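Local atomic coordinates of cobalamin biosynthesis precorrin-6Y methylase (CbiE) (Archaeoglobus fulgidus, PDB entry 2BB3), a protein that probably methylates a precorrin intermediate on the route to adenosylcobalamin, and binds S-adenosyl-L-homocysteine, the spent form of its presumed methyl donor. Residues A[71-75]-A[76-80]; A[104-107]-A[108-111]; A[126-129]-A[130-134]. One frame throughout, in Å; residues are numbered along the deposited sequence.

Contact 1. Residues A[71-75]-A[76-80]; sequences LRSFK and GDEIR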
ATOM      1  N   LEU A  71       9.380 -11.134  19.142  1.00 61.33           N
ATOM      2  CA  LEU A  71       8.183 -10.837  19.924  1.00 64.06           C
ATOM      3  C   LEU A  71       7.189 -11.992  19.933  1.00 66.78           C
ATOM      4  O   LEU A  71       6.974 -12.663  18.916  1.00 66.92           O
ATOM      5  CB  LEU A  71       7.471  -9.597  19.379  1.00 62.13           C
ATOM      6  CG  LEU A  71       7.999  -8.215  19.749  1.00 62.55           C
ATOM      7  CD1 LEU A  71       7.218  -7.147  18.997  1.00 61.02           C
ATOM      8  CD2 LEU A  71       7.877  -8.018  21.250  1.00 62.19           C
ATOM      9  N   ARG A  72       6.582 -12.215  21.094  1.00 70.50           N
ATOM     10  CA  ARG A  72       5.581 -13.261  21.253  1.00 74.64           C
ATOM     11  C   ARG A  72       4.225 -12.569  21.312  1.00 74.93           C
ATOM     12  O   ARG A  72       3.274 -12.963  20.638  1.00 74.41           O
ATOM     13  CB  ARG A  72       5.813 -14.044  22.547  1.00 75.18           C
ATOM     14  CG  ARG A  72       7.091 -14.874  22.589  1.00 77.68           C
ATOM     15  CD  ARG A  72       7.121 -15.970  21.522  1.00 79.17           C
ATOM     16  NE  ARG A  72       7.628 -17.238  22.055  1.00 81.06           N
ATOM     17  CZ  ARG A  72       6.856 -18.225  22.513  1.00 81.55           C
ATOM     18  NH1 ARG A  72       5.533 -18.101  22.499  1.00 80.83           N
ATOM     19  NH2 ARG A  72       7.404 -19.338  22.998  1.00 79.59           N
ATOM     20  N   SER A  73       4.163 -11.522  22.123  1.00 76.66           N
ATOM     21  CA  SER A  73       2.948 -10.742  22.309  1.00 78.49           C
ATOM     22  C   SER A  73       3.056  -9.390  21.598  1.00 78.94           C
ATOM     23  O   SER A  73       4.159  -8.906  21.330  1.00 79.06           O
ATOM     24  CB  SER A  73       2.705 -10.528  23.811  1.00 78.52           C
ATOM     25  OG  SER A  73       1.816  -9.453  24.048  1.00 82.15           O
ATOM     26  N   PHE A  74       1.905  -8.792  21.298  1.00 79.49           N
ATOM     27  CA  PHE A  74       1.851  -7.497  20.628  1.00 79.64           C
ATOM     28  C   PHE A  74       0.825  -6.563  21.261  1.00 79.00           C
ATOM     29  O   PHE A  74       0.331  -5.643  20.609  1.00 78.42           O
ATOM     30  CB  PHE A  74       1.522  -7.677  19.144  1.00 80.80           C
ATOM     31  CG  PHE A  74       2.673  -8.191  18.332  1.00 83.13           C
ATOM     32  CD1 PHE A  74       3.045  -9.532  18.389  1.00 83.68           C
ATOM     33  CD2 PHE A  74       3.409  -7.323  17.528  1.00 82.88           C
ATOM     34  CE1 PHE A  74       4.138  -9.998  17.659  1.00 83.85           C
ATOM     35  CE2 PHE A  74       4.501  -7.778  16.796  1.00 81.96           C
ATOM     36  CZ  PHE A  74       4.866  -9.116  16.860  1.00 82.88           C
ATOM     37  N   LYS A  75       0.510  -6.801  22.530  1.00 77.50           N
ATOM     38  CA  LYS A  75      -0.463  -5.976  23.238  1.00 75.45           C
ATOM     39  C   LYS A  75       0.171  -4.675  23.720  1.00 73.36           C
ATOM     40  O   LYS A  75       1.381  -4.483  23.615  1.00 72.50           O
ATOM     41  CB  LYS A  75      -1.062  -6.741  24.431  1.00 77.86           C
ATOM     42  CG  LYS A  75      -1.833  -8.021  24.067  1.00 77.25           C
ATOM     43  CD  LYS A  75      -2.746  -7.812  22.866  1.00 78.50           C
ATOM     44  CE  LYS A  75      -3.713  -8.968  22.674  1.00 80.83           C
ATOM     45  NZ  LYS A  75      -4.788  -8.970  23.707  1.00 83.33           N
ATOM     46  N   GLY A  76      -0.658  -3.787  24.252  1.00 70.84           N
ATOM     47  CA  GLY A  76      -0.170  -2.502  24.722  1.00 68.52           C
ATOM     48  C   GLY A  76       1.033  -2.534  25.648  1.00 66.84           C
ATOM     49  O   GLY A  76       2.048  -1.890  25.372  1.00 67.18           O
ATOM     50  N   ASP A  77       0.909  -3.322  26.711  0.51 66.31           N
ATOM     51  CA  ASP A  77       1.945  -3.506  27.718  0.53 65.43           C
ATOM     52  C   ASP A  77       3.310  -3.832  27.121  0.50 64.93           C
ATOM     53  O   ASP A  77       4.337  -3.276  27.527  0.55 63.40           O
ATOM     54  CB  ASP A  77       1.520  -4.637  28.659  0.56 66.75           C
ATOM     55  CG  ASP A  77       0.929  -5.826  27.908  0.57 67.64           C
ATOM     56  OD1 ASP A  77      -0.142  -5.665  27.282  0.51 67.74           O
ATOM     57  OD2 ASP A  77       1.537  -6.917  27.937  0.53 68.25           O
ATOM     58  N   GLU A  78       3.306  -4.723  26.140  1.00 63.29           N
ATOM     59  CA  GLU A  78       4.529  -5.187  25.498  1.00 62.71           C
ATOM     60  C   GLU A  78       5.114  -4.068  24.624  1.00 61.31           C
ATOM     61  O   GLU A  78       6.331  -3.886  24.573  1.00 59.64           O
ATOM     62  CB  GLU A  78       4.253  -6.436  24.650  1.00 65.75           C
ATOM     63  CG  GLU A  78       5.461  -6.952  23.866  1.00 70.31           C
ATOM     64  CD  GLU A  78       6.649  -7.302  24.760  1.00 73.60           C
ATOM     65  OE1 GLU A  78       7.648  -6.544  24.776  1.00 75.36           O
ATOM     66  OE2 GLU A  78       6.584  -8.336  25.463  1.00 75.50           O
ATOM     67  N   ILE A  79       4.256  -3.309  23.941  1.00 58.86           N
ATOM     68  CA  ILE A  79       4.750  -2.221  23.098  1.00 57.63           C
ATOM     69  C   ILE A  79       5.201  -1.054  23.971  1.00 58.03           C
ATOM     70  O   ILE A  79       6.099  -0.305  23.596  1.00 58.11           O
ATOM     71  CB  ILE A  79       3.682  -1.750  22.052  1.00 56.10           C
ATOM     72  CG1 ILE A  79       3.713  -2.648  20.815  1.00 55.36           C
ATOM     73  CG2 ILE A  79       4.009  -0.355  21.544  1.00 51.72           C
ATOM     74  CD1 ILE A  79       3.548  -4.114  21.086  1.00 57.89           C
ATOM     75  N   ARG A  80       4.584  -0.909  25.142  1.00 60.24           N
ATOM     76  CA  ARG A  80       4.978   0.151  26.061  1.00 60.93           C
ATOM     77  C   ARG A  80       6.399  -0.107  26.550  1.00 61.05           C
ATOM     78  O   ARG A  80       7.219   0.815  26.626  1.00 59.76           O
ATOM     79  CB  ARG A  80       4.035   0.232  27.270  1.00 60.59           C
ATOM     80  CG  ARG A  80       2.712   0.925  26.997  1.00 61.08           C
ATOM     81  CD  ARG A  80       2.004   1.360  28.292  1.00 58.33           C
ATOM     82  NE  ARG A  80       0.615   1.714  28.023  1.00 57.19           N
ATOM     83  CZ  ARG A  80      -0.314   0.845  27.623  1.00 57.40           C
ATOM     84  NH1 ARG A  80      -0.005  -0.435  27.457  1.00 55.22           N
ATOM     85  NH2 ARG A  80      -1.551   1.258  27.355  1.00 56.37           N
TER
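K75 and I79 make the principal polar link where a loop passes into a helix: I79 N donates to K75 O over 3.1 Å in a fairly straight bond (157° at the hydrogen). E78 N reaches the same oxygen at 3.2 Å, but its bond is bent and weak, and K75 O thus receives two amides of the first turn. Within the loop, S73 OG accepts a long, weak bond from K75 N.

Van der Waals contacts gather around E78 and I79, some of them on backbone oxygens. With CG anti to its backbone N (chi1 177°), E78 sends its chain back over the loop, where CG lies 3.5 Å from S73 O and 3.7 Å from L71 CD2. The bend at chi2 then takes the carboxylate past the leucine methyl to a salt bridge with R81. Were E78 cut back to an alanine, L71 CD2 would probably lose this cover and R81 this anionic partner. The CD1 methyl of I79 reaches back toward the loop, 3.4 Å from K75 O and 3.6 Å from F74 O.

An N-cap carbonyl, here that of K75, accepting the amide four residues on is the ordinary start of an alpha-helix; it opens helix 76-88 after strand 68-70, as in the beta-alpha units of a parallel sheet.

Contact 2. Residues A[104-107]-A[108-111]; sequences LGRV and LREI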
ATOM      1  N   LEU A 104      -0.103  -1.993  14.172  1.00 43.59           N
ATOM      2  CA  LEU A 104      -0.097  -1.528  15.541  1.00 44.94           C
ATOM      3  C   LEU A 104      -0.833  -0.211  15.762  1.00 45.06           C
ATOM      4  O   LEU A 104      -1.015   0.207  16.887  1.00 45.57           O
ATOM      5  CB  LEU A 104       1.360  -1.387  16.018  1.00 44.86           C
ATOM      6  CG  LEU A 104       2.164  -2.694  16.059  1.00 46.91           C
ATOM      7  CD1 LEU A 104       3.592  -2.405  16.498  1.00 48.32           C
ATOM      8  CD2 LEU A 104       1.500  -3.704  17.001  1.00 47.70           C
ATOM      9  N   GLY A 105      -1.260   0.442  14.692  1.00 47.01           N
ATOM     10  CA  GLY A 105      -1.946   1.719  14.821  1.00 48.48           C
ATOM     11  C   GLY A 105      -2.878   1.853  16.017  1.00 50.65           C
ATOM     12  O   GLY A 105      -2.738   2.771  16.833  1.00 47.53           O
ATOM     13  N   ARG A 106      -3.830   0.927  16.109  1.00 52.09           N
ATOM     14  CA  ARG A 106      -4.819   0.921  17.176  1.00 53.57           C
ATOM     15  C   ARG A 106      -4.256   0.982  18.584  1.00 52.19           C
ATOM     16  O   ARG A 106      -4.589   1.883  19.344  1.00 51.76           O
ATOM     17  CB  ARG A 106      -5.708  -0.311  17.051  1.00 56.41           C
ATOM     18  CG  ARG A 106      -6.680  -0.265  15.898  1.00 60.56           C
ATOM     19  CD  ARG A 106      -7.336  -1.624  15.736  1.00 65.61           C
ATOM     20  NE  ARG A 106      -8.692  -1.530  15.208  1.00 72.00           N
ATOM     21  CZ  ARG A 106      -9.542  -2.551  15.169  1.00 76.01           C
ATOM     22  NH1 ARG A 106     -10.765  -2.387  14.678  1.00 77.70           N
ATOM     23  NH2 ARG A 106      -9.165  -3.741  15.626  1.00 78.14           N
ATOM     24  N   VAL A 107      -3.412   0.029  18.954  1.00 50.27           N
ATOM     25  CA  VAL A 107      -2.882   0.068  20.302  1.00 49.90           C
ATOM     26  C   VAL A 107      -1.977   1.270  20.517  1.00 46.99           C
ATOM     27  O   VAL A 107      -1.885   1.766  21.631  1.00 47.36           O
ATOM     28  CB  VAL A 107      -2.150  -1.228  20.671  1.00 51.41           C
ATOM     29  CG1 VAL A 107      -3.068  -2.415  20.392  1.00 52.22           C
ATOM     30  CG2 VAL A 107      -0.863  -1.349  19.901  1.00 52.85           C
ATOM     31  N   LEU A 108      -1.332   1.754  19.461  1.00 44.33           N
ATOM     32  CA  LEU A 108      -0.476   2.929  19.597  1.00 44.75           C
ATOM     33  C   LEU A 108      -1.317   4.100  20.112  1.00 45.68           C
ATOM     34  O   LEU A 108      -0.894   4.833  21.006  1.00 45.91           O
ATOM     35  CB  LEU A 108       0.191   3.307  18.257  1.00 43.62           C
ATOM     36  CG  LEU A 108       1.359   2.454  17.739  1.00 44.16           C
ATOM     37  CD1 LEU A 108       1.843   2.993  16.404  1.00 45.86           C
ATOM     38  CD2 LEU A 108       2.497   2.443  18.760  1.00 43.77           C
ATOM     39  N   ARG A 109      -2.515   4.266  19.562  1.00 46.36           N
ATOM     40  CA  ARG A 109      -3.395   5.347  20.002  1.00 48.66           C
ATOM     41  C   ARG A 109      -3.754   5.230  21.482  1.00 47.68           C
ATOM     42  O   ARG A 109      -4.150   6.209  22.098  1.00 49.51           O
ATOM     43  CB  ARG A 109      -4.671   5.381  19.157  1.00 49.79           C
ATOM     44  CG  ARG A 109      -4.410   5.700  17.705  1.00 51.54           C
ATOM     45  CD  ARG A 109      -5.692   5.826  16.901  1.00 52.06           C
ATOM     46  NE  ARG A 109      -5.410   5.635  15.483  1.00 54.47           N
ATOM     47  CZ  ARG A 109      -5.799   4.573  14.785  1.00 55.12           C
ATOM     48  NH1 ARG A 109      -6.496   3.613  15.376  1.00 54.25           N
ATOM     49  NH2 ARG A 109      -5.460   4.452  13.506  1.00 55.63           N
ATOM     50  N   GLU A 110      -3.611   4.039  22.050  1.00 46.39           N
ATOM     51  CA  GLU A 110      -3.907   3.827  23.469  1.00 45.58           C
ATOM     52  C   GLU A 110      -2.702   4.032  24.370  1.00 44.09           C
ATOM     53  O   GLU A 110      -2.784   3.811  25.575  1.00 44.57           O
ATOM     54  CB  GLU A 110      -4.430   2.412  23.715  1.00 45.50           C
ATOM     55  CG  GLU A 110      -5.770   2.129  23.105  1.00 50.59           C
ATOM     56  CD  GLU A 110      -6.297   0.774  23.517  1.00 52.01           C
ATOM     57  OE1 GLU A 110      -7.518   0.665  23.741  1.00 55.90           O
ATOM     58  OE2 GLU A 110      -5.498  -0.181  23.617  1.00 54.95           O
ATOM     59  N   ILE A 111      -1.583   4.456  23.809  1.00 45.16           N
ATOM     60  CA  ILE A 111      -0.399   4.633  24.626  1.00 46.76           C
ATOM     61  C   ILE A 111      -0.053   6.101  24.855  1.00 50.39           C
ATOM     62  O   ILE A 111      -0.050   6.895  23.921  1.00 48.72           O
ATOM     63  CB  ILE A 111       0.799   3.891  23.979  1.00 45.80           C
ATOM     64  CG1 ILE A 111       0.457   2.402  23.860  1.00 44.76           C
ATOM     65  CG2 ILE A 111       2.060   4.109  24.801  1.00 42.57           C
ATOM     66  CD1 ILE A 111       1.462   1.595  23.055  1.00 45.21           C
TER
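R109 folds back along its own short helix onto G105 and R106. Its CG stands beside the backbone N (chi1 -64°), and the extended chain beyond it carries the guanidinium over the preceding turn, with NH1 3.6 Å from R106 CA and G105 O above one face, offset toward its rim. The aliphatic part of R106 crosses it at a slant, R106 CG lying 3.9 Å from R109 NH1, while the two guanidinium planes stand 81° apart.

L108 takes a similar first torsion, which tucks its CG against L104 O at 3.4 Å; L104 CB touches the same carbon more loosely, and both leucines pack on I26. I111 CG1 closes on V107 O at 3.3 Å, its side chain also meeting I79 and M83 of helix 76-88.

L108 N and R109 N bind L104 O and G105 O in ordinary helical fashion. The next link is shorter in sequence: E110 N donates to V107 O at 2.9 Å from well above the carbonyl plane, as the helix gives out.

Chemically the segment is two-sided, with leucines and isoleucine turned to the protein and arginines to the dimer interface, where R109 pairs with E139 of the second subunit and R106 packs on the same glutamate.

Contact 3. Residues A[126-129]-A[130-134]; sequences VQVA and LARLK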
ATOM      1  N   VAL A 126      -1.676  -6.801   1.023  1.00 29.84           N
ATOM      2  CA  VAL A 126      -2.756  -6.143   0.319  1.00 28.89           C
ATOM      3  C   VAL A 126      -2.267  -5.727  -1.063  1.00 29.91           C
ATOM      4  O   VAL A 126      -2.945  -5.961  -2.062  1.00 29.35           O
ATOM      5  CB  VAL A 126      -3.280  -4.904   1.096  1.00 29.96           C
ATOM      6  CG1 VAL A 126      -4.072  -3.971   0.123  1.00 29.26           C
ATOM      7  CG2 VAL A 126      -4.193  -5.370   2.235  1.00 26.13           C
ATOM      8  N   GLN A 127      -1.087  -5.130  -1.129  1.00 29.57           N
ATOM      9  CA  GLN A 127      -0.535  -4.721  -2.417  1.00 29.79           C
ATOM     10  C   GLN A 127      -0.235  -5.899  -3.324  1.00 30.39           C
ATOM     11  O   GLN A 127      -0.483  -5.845  -4.538  1.00 30.97           O
ATOM     12  CB  GLN A 127       0.755  -3.922  -2.217  1.00 30.42           C
ATOM     13  CG  GLN A 127       0.534  -2.491  -1.794  1.00 28.01           C
ATOM     14  CD  GLN A 127       1.801  -1.858  -1.306  1.00 29.65           C
ATOM     15  OE1 GLN A 127       2.195  -2.058  -0.156  1.00 27.15           O
ATOM     16  NE2 GLN A 127       2.476  -1.110  -2.186  1.00 27.84           N
ATOM     17  N   VAL A 128       0.311  -6.963  -2.744  1.00 29.35           N
ATOM     18  CA  VAL A 128       0.630  -8.136  -3.548  1.00 27.80           C
ATOM     19  C   VAL A 128      -0.657  -8.727  -4.137  1.00 29.88           C
ATOM     20  O   VAL A 128      -0.683  -9.071  -5.316  1.00 29.89           O
ATOM     21  CB  VAL A 128       1.406  -9.180  -2.701  1.00 29.37           C
ATOM     22  CG1 VAL A 128       1.570 -10.479  -3.457  1.00 27.65           C
ATOM     23  CG2 VAL A 128       2.780  -8.613  -2.339  1.00 30.42           C
ATOM     24  N   ALA A 129      -1.725  -8.805  -3.335  1.00 28.92           N
ATOM     25  CA  ALA A 129      -3.006  -9.346  -3.817  1.00 32.02           C
ATOM     26  C   ALA A 129      -3.599  -8.470  -4.935  1.00 31.62           C
ATOM     27  O   ALA A 129      -4.059  -8.966  -5.964  1.00 29.92           O
ATOM     28  CB  ALA A 129      -4.026  -9.467  -2.645  1.00 29.42           C
ATOM     29  N   LEU A 130      -3.574  -7.160  -4.721  1.00 30.61           N
ATOM     30  CA  LEU A 130      -4.097  -6.216  -5.701  1.00 30.49           C
ATOM     31  C   LEU A 130      -3.327  -6.353  -6.998  1.00 30.73           C
ATOM     32  O   LEU A 130      -3.891  -6.228  -8.084  1.00 33.10           O
ATOM     33  CB  LEU A 130      -3.987  -4.789  -5.168  1.00 29.54           C
ATOM     34  CG  LEU A 130      -5.271  -4.075  -4.722  1.00 35.52           C
ATOM     35  CD1 LEU A 130      -6.419  -5.046  -4.462  1.00 33.19           C
ATOM     36  CD2 LEU A 130      -4.957  -3.235  -3.515  1.00 31.43           C
ATOM     37  N   ALA A 131      -2.030  -6.612  -6.891  1.00 31.00           N
ATOM     38  CA  ALA A 131      -1.222  -6.779  -8.090  1.00 32.40           C
ATOM     39  C   ALA A 131      -1.578  -8.065  -8.822  1.00 32.26           C
ATOM     40  O   ALA A 131      -1.548  -8.099 -10.043  1.00 31.72           O
ATOM     41  CB  ALA A 131       0.253  -6.758  -7.744  1.00 32.91           C
ATOM     42  N   ARG A 132      -1.918  -9.119  -8.084  1.00 35.07           N
ATOM     43  CA  ARG A 132      -2.304 -10.385  -8.727  1.00 37.93           C
ATOM     44  C   ARG A 132      -3.635 -10.241  -9.461  1.00 37.76           C
ATOM     45  O   ARG A 132      -3.815 -10.793 -10.533  1.00 37.08           O
ATOM     46  CB  ARG A 132      -2.483 -11.509  -7.694  1.00 39.12           C
ATOM     47  CG  ARG A 132      -1.232 -11.921  -6.964  1.00 42.09           C
ATOM     48  CD  ARG A 132      -0.221 -12.599  -7.877  1.00 45.46           C
ATOM     49  NE  ARG A 132       0.756 -13.304  -7.064  1.00 46.48           N
ATOM     50  CZ  ARG A 132       1.891 -12.781  -6.620  1.00 47.04           C
ATOM     51  NH1 ARG A 132       2.201 -11.526  -6.934  1.00 47.33           N
ATOM     52  NH2 ARG A 132       2.692 -13.503  -5.831  1.00 42.74           N
ATOM     53  N   LEU A 133      -4.552  -9.494  -8.852  1.00 35.36           N
ATOM     54  CA  LEU A 133      -5.904  -9.279  -9.368  1.00 34.14           C
ATOM     55  C   LEU A 133      -6.038  -8.165 -10.390  1.00 34.76           C
ATOM     56  O   LEU A 133      -7.062  -8.075 -11.063  1.00 32.27           O
ATOM     57  CB  LEU A 133      -6.858  -8.941  -8.215  1.00 33.77           C
ATOM     58  CG  LEU A 133      -7.077  -9.952  -7.090  1.00 32.61           C
ATOM     59  CD1 LEU A 133      -7.715  -9.259  -5.918  1.00 33.81           C
ATOM     60  CD2 LEU A 133      -7.970 -11.080  -7.598  1.00 34.04           C
ATOM     61  N   LYS A 134      -5.016  -7.318 -10.504  1.00 35.74           N
ATOM     62  CA  LYS A 134      -5.068  -6.173 -11.426  1.00 36.87           C
ATOM     63  C   LYS A 134      -6.191  -5.231 -10.970  1.00 35.72           C
ATOM     64  O   LYS A 134      -6.919  -4.679 -11.791  1.00 39.84           O
ATOM     65  CB  LYS A 134      -5.352  -6.623 -12.877  1.00 38.93           C
ATOM     66  CG  LYS A 134      -4.397  -7.663 -13.435  1.00 42.30           C
ATOM     67  CD  LYS A 134      -2.953  -7.165 -13.425  1.00 44.22           C
ATOM     68  CE  LYS A 134      -2.019  -8.189 -14.025  1.00 48.30           C
ATOM     69  NZ  LYS A 134      -2.406  -8.554 -15.410  1.00 47.92           N
TER
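Helix 125-133, which begins at the S-adenosyl-L-homocysteine-binding S125, supplies this contact as successive pairs four residues apart, from V126 with L130 to A129 with L133. Its backbone is regular: L130 N donates to V126 O at 3.0 Å (164°), A131 N to Q127 O at 2.9 Å, and R132 N and L133 N follow on V128 O and A129 O.

V126 and L130 lie side by side, CG1 of the valine 3.8 Å from CD2 of the leucine. The first and second torsions of L130 both stand off the usual staggered values (chi1 -107°), and the placement of its branch may be uncertain.

V128 and R132 form a different kind of pair. The valine's CG1 is anti to the backbone N, pointing on along the helix, and the bend of R132 at chi2 (-68°) brings its guanidinium alongside V128: V128 CG1 sits over one face, 3.7 Å from R132 NH1. R132 NH2 makes a salt bridge with E192, so this nitrogen is anchored by a charged partner while the methyl packs on a face. Smaller contacts bring A131 CB to 3.4 Å from Q127 O and L133 CG to a like distance from A129 O. After L133 the chain leaves the helix through the positive phi of K134.

Among its neighbours, the helix rests V126 and L130 on strand 162-167, and A129 and L133 on strand 209-213, while V128 and A129 touch L187, another ligand-binding residue. A131 and K134 pack on I119 of the second subunit, and K134 NZ bonds to I117 O of that subunit, so the helix lies between its own mixed sheet and strand 116-120 of the partner.

The three examples show how short-range helical contacts differ with their place in the fold. Contacts 1 and 2 adjoin each other: F74 packs on L104 and R80 makes a weak bond to E110 O, joining the start of helix 76-88 to helix 105-109 beside the parallel sheet. Contact 1, partly buried, turns on a shared N-cap carbonyl and a glutamate over the loop; contact 2, superficial, sets arginines toward the partner subunit and leucines inward. Contact 3, its centre about 30 Å from that of contact 1, is buried, mostly aliphatic, and set against the mixed sheet. Contacts 2 and 3 meet across the dimer, R109 bonding weakly to K134 O of the second subunit, whereas no other chain of the assembly touches contact 1.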